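Osmolarity sensor protein EnvZ (Escherichia coli, PDB 5XGA) is a membrane-bound histidine kinase whose periplasmic domain, crystallised here with the detergent CHAPS, probably takes part in sensing osmotic conditions. Local coordinates at residues Y19-L24 against R49-S54; P8-F13 against P98-K103. All coordinates share one frame; numbering follows the deposited sequence.

Interaction 1 (Y19-L24 against R49-S54); sequences YEVRML and RELGIS
Glu-20 and Leu-51 form the main side-chain contact here. The glutamate lies across the leucine, and its carboxylate oxygen OE1 rests against the leucine branch in a van der Waals contact, 3.5 Å from CG of Leu-51. Its aliphatic root takes part too: CB of Glu-20 is 4.1 Å from CD1 of Leu-51. The carboxylate gets there because CG of Glu-20 sits beside the backbone N (chi1 -56°) and the chain then runs extended. Val-21 adds a looser apolar touch, CG2 to CD1 of Leu-51 at 4.5 Å. A second apolar pair meets tip to tip, CD1 of Leu-24 against CD1 of Ile-53 at 3.6 Å.

With an alanine at Leu-51, a gap is likely to open beside CG2 of Val-21 and CB of Glu-20, and the glutamate carboxylate would have less to hold it in place.

The contact joins the end of the N-terminal helix, 10-24, to the end of helix 41-51. That helix stops in a Schellman motif. Gly-52 takes a positive phi of 67°, and its N bonds back to O of Arg-49 at 2.9 Å. The turn lets Ile-53 face Leu-24 just before strand 54-57 begins. Ile-53 also packs on Val-112 and Val-114 of strand 110-115, so it ties the helix pair to the sheet.

Ile-47 of helix 41-51 extends the packing, touching both Glu-20 and Leu-24. Leu-24 belongs to a CHAPS pocket and touches the detergent; its backbone O accepts a hydrogen bond from Arg-44, which lines the same pocket.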
loop_
_atom_site.group_PDB
_atom_site.type_symbol
_atom_site.label_atom_id
_atom_site.label_comp_id
_atom_site.label_asym_id
_atom_site.label_seq_id
_atom_site.Cartn_x
_atom_site.Cartn_y
_atom_site.Cartn_z
ATOM N N TYR A 19 6.116 1.531 3.614
ATOM C CA TYR A 19 7.430 0.924 3.774
ATOM C C TYR A 19 7.524 -0.419 3.075
ATOM O O TYR A 19 8.490 -0.687 2.364
ATOM C CB TYR A 19 7.782 0.745 5.246
ATOM C CG TYR A 19 9.241 0.398 5.390
ATOM C CD1 TYR A 19 10.216 1.251 4.887
ATOM C CD2 TYR A 19 9.651 -0.792 5.979
ATOM C CE1 TYR A 19 11.566 0.945 4.986
ATOM C CE2 TYR A 19 11.005 -1.108 6.086
ATOM C CZ TYR A 19 11.954 -0.234 5.581
ATOM O OH TYR A 19 13.298 -0.525 5.671
ATOM N N GLU A 20 6.512 -1.262 3.261
ATOM C CA GLU A 20 6.516 -2.586 2.651
ATOM C C GLU A 20 6.336 -2.518 1.138
ATOM O O GLU A 20 6.997 -3.243 0.412
ATOM C CB GLU A 20 5.425 -3.475 3.286
ATOM C CG GLU A 20 5.571 -3.582 4.795
ATOM C CD GLU A 20 4.855 -4.784 5.398
ATOM O OE1 GLU A 20 4.276 -5.591 4.643
ATOM O OE2 GLU A 20 4.888 -4.931 6.636
ATOM N N VAL A 21 5.446 -1.652 0.651
ATOM C CA VAL A 21 5.311 -1.500 -0.794
ATOM C C VAL A 21 6.607 -0.976 -1.417
ATOM O O VAL A 21 6.966 -1.346 -2.538
ATOM C CB VAL A 21 4.167 -0.574 -1.156
ATOM C CG1 VAL A 21 4.238 -0.209 -2.637
ATOM C CG2 VAL A 21 2.848 -1.262 -0.831
ATOM N N ARG A 22 7.309 -0.127 -0.681
ATOM C CA ARG A 22 8.589 0.387 -1.154
ATOM C C ARG A 22 9.551 -0.783 -1.403
ATOM O O ARG A 22 10.273 -0.818 -2.399
ATOM C CB ARG A 22 9.168 1.370 -0.136
ATOM C CG ARG A 22 10.359 2.140 -0.648
ATOM C CD ARG A 22 10.891 3.080 0.406
ATOM N NE ARG A 22 12.272 3.443 0.107
ATOM C CZ ARG A 22 13.129 3.911 1.008
ATOM N NH1 ARG A 22 12.743 4.083 2.265
ATOM N NH2 ARG A 22 14.373 4.205 0.648
ATOM N N MET A 23 9.525 -1.764 -0.507
ATOM C CA MET A 23 10.347 -2.959 -0.656
ATOM C C MET A 23 9.840 -3.866 -1.775
ATOM O O MET A 23 10.636 -4.476 -2.482
ATOM C CB MET A 23 10.407 -3.736 0.668
ATOM C CG MET A 23 11.493 -3.276 1.640
ATOM S SD MET A 23 11.389 -4.149 3.235
ATOM C CE MET A 23 9.941 -3.368 3.931
ATOM N N LEU A 24 8.517 -3.955 -1.944
ATOM C CA LEU A 24 7.955 -4.702 -3.062
ATOM C C LEU A 24 8.527 -4.211 -4.358
ATOM O O LEU A 24 8.730 -4.974 -5.306
ATOM C CB LEU A 24 6.445 -4.551 -3.127
ATOM C CG LEU A 24 5.636 -5.569 -2.366
ATOM C CD1 LEU A 24 4.185 -5.273 -2.666
ATOM C CD2 LEU A 24 6.063 -6.975 -2.820
ATOM N N ARG A 49 2.188 -11.468 -0.009
ATOM C CA ARG A 49 1.181 -12.351 0.571
ATOM C C ARG A 49 0.623 -11.842 1.891
ATOM O O ARG A 49 -0.593 -11.797 2.080
ATOM C CB ARG A 49 1.758 -13.750 0.755
ATOM C CG ARG A 49 2.003 -14.464 -0.544
ATOM C CD ARG A 49 2.339 -15.929 -0.317
ATOM N NE ARG A 49 3.235 -16.430 -1.352
ATOM C CZ ARG A 49 4.523 -16.698 -1.157
ATOM N NH1 ARG A 49 5.067 -16.530 0.047
ATOM N NH2 ARG A 49 5.264 -17.143 -2.163
ATOM N N GLU A 50 1.502 -11.458 2.807
ATOM C CA GLU A 50 1.074 -11.010 4.127
ATOM C C GLU A 50 0.200 -9.750 4.051
ATOM O O GLU A 50 -0.713 -9.574 4.854
ATOM C CB GLU A 50 2.294 -10.757 5.020
ATOM C CG GLU A 50 1.954 -10.418 6.463
ATOM C CD GLU A 50 1.220 -11.545 7.183
ATOM O OE1 GLU A 50 1.461 -12.729 6.854
ATOM O OE2 GLU A 50 0.397 -11.243 8.077
ATOM N N LEU A 51 0.462 -8.873 3.085
ATOM C CA LEU A 51 -0.383 -7.690 2.972
ATOM C C LEU A 51 -1.773 -8.035 2.459
ATOM O O LEU A 51 -2.706 -7.260 2.639
ATOM C CB LEU A 51 0.245 -6.651 2.058
ATOM C CG LEU A 51 1.387 -5.840 2.646
ATOM C CD1 LEU A 51 2.002 -4.995 1.535
ATOM C CD2 LEU A 51 0.883 -4.961 3.758
ATOM N N GLY A 52 -1.908 -9.179 1.797
ATOM C CA GLY A 52 -3.188 -9.528 1.188
ATOM C C GLY A 52 -3.562 -8.598 0.038
ATOM O O GLY A 52 -4.730 -8.250 -0.162
ATOM N N ILE A 53 -2.563 -8.189 -0.732
ATOM C CA ILE A 53 -2.797 -7.329 -1.877
ATOM C C ILE A 53 -3.619 -8.050 -2.937
ATOM O O ILE A 53 -3.305 -9.185 -3.302
ATOM C CB ILE A 53 -1.470 -6.864 -2.500
ATOM C CG1 ILE A 53 -0.827 -5.776 -1.636
ATOM C CG2 ILE A 53 -1.672 -6.398 -3.962
ATOM C CD1 ILE A 53 0.639 -5.526 -1.956
ATOM N N SER A 54 -4.671 -7.387 -3.411
ATOM C CA SER A 54 -5.341 -7.783 -4.644
ATOM C C SER A 54 -5.091 -6.707 -5.679
ATOM O O SER A 54 -5.045 -5.523 -5.331
ATOM C CB SER A 54 -6.853 -7.963 -4.439
ATOM O OG SER A 54 -7.118 -9.033 -3.546
#

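Interaction 2 (P8-F13 against P98-K103)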
loop_
_atom_site.group_PDB
_atom_site.type_symbol
_atom_site.label_atom_id
_atom_site.label_comp_id
_atom_site.label_asym_id
_atom_site.label_seq_id
_atom_site.Cartn_x
_atom_site.Cartn_y
_atom_site.Cartn_z
ATOM N N PRO A 8 -3.938 -1.696 14.007
ATOM C CA PRO A 8 -3.343 -0.381 13.773
ATOM C C PRO A 8 -4.366 0.638 13.329
ATOM O O PRO A 8 -5.354 0.278 12.678
ATOM C CB PRO A 8 -2.338 -0.652 12.655
ATOM C CG PRO A 8 -3.023 -1.729 11.846
ATOM C CD PRO A 8 -3.674 -2.627 12.899
ATOM N N SER A 9 -4.113 1.901 13.670
ATOM C CA SER A 9 -4.864 3.011 13.118
ATOM C C SER A 9 -4.673 3.038 11.614
ATOM O O SER A 9 -3.739 2.440 11.084
ATOM C CB SER A 9 -4.402 4.347 13.714
ATOM O OG SER A 9 -3.062 4.616 13.323
ATOM N N LEU A 10 -5.555 3.749 10.930
ATOM C CA LEU A 10 -5.395 3.965 9.505
ATOM C C LEU A 10 -4.057 4.648 9.221
ATOM O O LEU A 10 -3.362 4.302 8.266
ATOM C CB LEU A 10 -6.558 4.804 8.973
ATOM C CG LEU A 10 -6.623 4.908 7.459
ATOM C CD1 LEU A 10 -6.856 3.534 6.849
ATOM C CD2 LEU A 10 -7.732 5.885 7.070
ATOM N N GLN A 11 -3.688 5.604 10.068
ATOM C CA GLN A 11 -2.445 6.348 9.874
ATOM C C GLN A 11 -1.222 5.451 10.036
ATOM O O GLN A 11 -0.268 5.526 9.263
ATOM C CB GLN A 11 -2.368 7.519 10.854
ATOM C CG GLN A 11 -3.538 8.505 10.750
ATOM C CD GLN A 11 -4.731 8.132 11.639
ATOM O OE1 GLN A 11 -5.037 6.956 11.833
ATOM N NE2 GLN A 11 -5.409 9.148 12.180
ATOM N N GLN A 12 -1.241 4.599 11.057
ATOM C CA GLN A 12 -0.143 3.655 11.259
ATOM C C GLN A 12 -0.084 2.620 10.137
ATOM O O GLN A 12 1.002 2.212 9.702
ATOM C CB GLN A 12 -0.309 2.949 12.600
ATOM C CG GLN A 12 0.821 2.037 12.956
ATOM C CD GLN A 12 0.646 1.504 14.350
ATOM O OE1 GLN A 12 -0.485 1.387 14.833
ATOM N NE2 GLN A 12 1.755 1.198 15.020
ATOM N N PHE A 13 -1.260 2.178 9.688
ATOM C CA PHE A 13 -1.332 1.184 8.624
ATOM C C PHE A 13 -0.742 1.733 7.336
ATOM O O PHE A 13 -0.011 1.036 6.640
ATOM C CB PHE A 13 -2.763 0.737 8.385
ATOM C CG PHE A 13 -2.889 -0.307 7.317
ATOM C CD1 PHE A 13 -2.487 -1.608 7.550
ATOM C CD2 PHE A 13 -3.423 0.009 6.084
ATOM C CE1 PHE A 13 -2.616 -2.572 6.566
ATOM C CE2 PHE A 13 -3.550 -0.952 5.097
ATOM C CZ PHE A 13 -3.149 -2.237 5.339
ATOM N N PRO A 98 -11.304 -0.579 7.583
ATOM C CA PRO A 98 -10.957 0.170 6.373
ATOM C C PRO A 98 -10.318 -0.706 5.291
ATOM O O PRO A 98 -9.672 -1.715 5.599
ATOM C CB PRO A 98 -9.948 1.216 6.877
ATOM C CG PRO A 98 -10.074 1.228 8.351
ATOM C CD PRO A 98 -10.506 -0.148 8.742
ATOM N N VAL A 99 -10.524 -0.313 4.038
ATOM C CA VAL A 99 -9.843 -0.914 2.908
ATOM C C VAL A 99 -9.104 0.190 2.158
ATOM O O VAL A 99 -9.710 1.185 1.756
ATOM C CB VAL A 99 -10.828 -1.639 1.984
ATOM C CG1 VAL A 99 -10.111 -2.196 0.754
ATOM C CG2 VAL A 99 -11.517 -2.755 2.739
ATOM N N VAL A 100 -7.792 0.039 2.000
ATOM C CA VAL A 100 -7.002 1.047 1.299
ATOM C C VAL A 100 -6.928 0.707 -0.182
ATOM O O VAL A 100 -6.727 -0.455 -0.561
ATOM C CB VAL A 100 -5.572 1.169 1.876
ATOM C CG1 VAL A 100 -4.692 2.049 0.965
ATOM C CG2 VAL A 100 -5.623 1.719 3.297
ATOM N N TRP A 101 -7.150 1.719 -1.009
ATOM C CA TRP A 101 -7.020 1.599 -2.451
ATOM C C TRP A 101 -5.864 2.502 -2.875
ATOM O O TRP A 101 -5.850 3.677 -2.531
ATOM C CB TRP A 101 -8.318 2.000 -3.158
ATOM C CG TRP A 101 -9.435 1.019 -2.954
ATOM C CD1 TRP A 101 -10.339 0.995 -1.927
ATOM C CD2 TRP A 101 -9.763 -0.083 -3.805
ATOM N NE1 TRP A 101 -11.203 -0.065 -2.084
ATOM C CE2 TRP A 101 -10.872 -0.737 -3.236
ATOM C CE3 TRP A 101 -9.223 -0.579 -4.999
ATOM C CZ2 TRP A 101 -11.452 -1.863 -3.819
ATOM C CZ3 TRP A 101 -9.797 -1.694 -5.578
ATOM C CH2 TRP A 101 -10.901 -2.328 -4.987
ATOM N N LEU A 102 -4.909 1.932 -3.604
ATOM C CA LEU A 102 -3.646 2.587 -3.914
ATOM C C LEU A 102 -3.371 2.500 -5.409
ATOM O O LEU A 102 -3.504 1.430 -6.005
ATOM C CB LEU A 102 -2.500 1.929 -3.121
ATOM C CG LEU A 102 -1.070 2.273 -3.514
ATOM C CD1 LEU A 102 -0.726 3.707 -3.120
ATOM C CD2 LEU A 102 -0.081 1.304 -2.903
ATOM N N LYS A 103 -3.012 3.632 -6.013
ATOM C CA LYS A 103 -2.539 3.657 -7.385
ATOM C C LYS A 103 -1.248 4.474 -7.434
ATOM O O LYS A 103 -1.136 5.494 -6.751
ATOM C CB LYS A 103 -3.607 4.247 -8.326
ATOM C CG LYS A 103 -3.171 4.278 -9.788
ATOM C CD LYS A 103 -4.309 4.637 -10.734
ATOM C CE LYS A 103 -5.102 3.392 -11.156
ATOM N NZ LYS A 103 -6.055 3.720 -12.260
#
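The ring of Phe-13 meets Val-100 with its edge. Methyl CG2 of Val-100 sits near the ring plane, 3.8 Å from CE2 and 3.9 Å from CD2 of Phe-13. The ring reaches the strand because CG of Phe-13 stands opposite the backbone N (chi1 -179°), which carries the side chain off the helix toward the sheet. Val-114 and Leu-116 also touch Phe-13.

Leu-10, one turn earlier, works through a single methyl. Its CD1 is 3.9 Å from CB of Pro-98 and 4.2 Å from CG2 of Val-100. Val-100 therefore offers the same methyl to both helix residues. Leu-10 also packs against Tyr-72, Leu-75 and Val-91.

This is helix-on-sheet packing. The first turn of helix 10-24 lies on one face of the antiparallel sheet, over strand 99-104. In that sheet strand 110-115 runs between 54-57 and 99-104, an arrangement that probably resembles PAS-like sensor domains. Val-99 points to the other side of the strand, away from the helix.

The helix start is fixed by an N-cap. OG of Ser-9 accepts from N of Gln-12 at 2.9 Å, with an N-H...O angle of 162°. Strand 99-104 is held in the sheet by backbone hydrogen bonds: Val-100 with Val-114, and Pro-98 with Leu-116 just past strand 110-115.

Interactions 1 and 2 use opposite ends of helix 10-24. Their centres lie about 12 Å apart, and their nearest atoms are about 4 Å apart without touching. Along the chain, both segments of interaction 1 fall between residues 13 and 98, so interaction 2 closes a longer loop around it. Interaction 2 sets the start of the helix on strand 99-104. Interaction 1 sets its end beside helix 41-51 and the turn leading into strand 54-57. Strand 110-115 lies between those two strands in the sheet, and its residues touch both contacts. One helix thus spans from the sheet to the CHAPS pocket that includes Leu-24. The side chain of Val-100 is about 11 Å from a bound CHAPS.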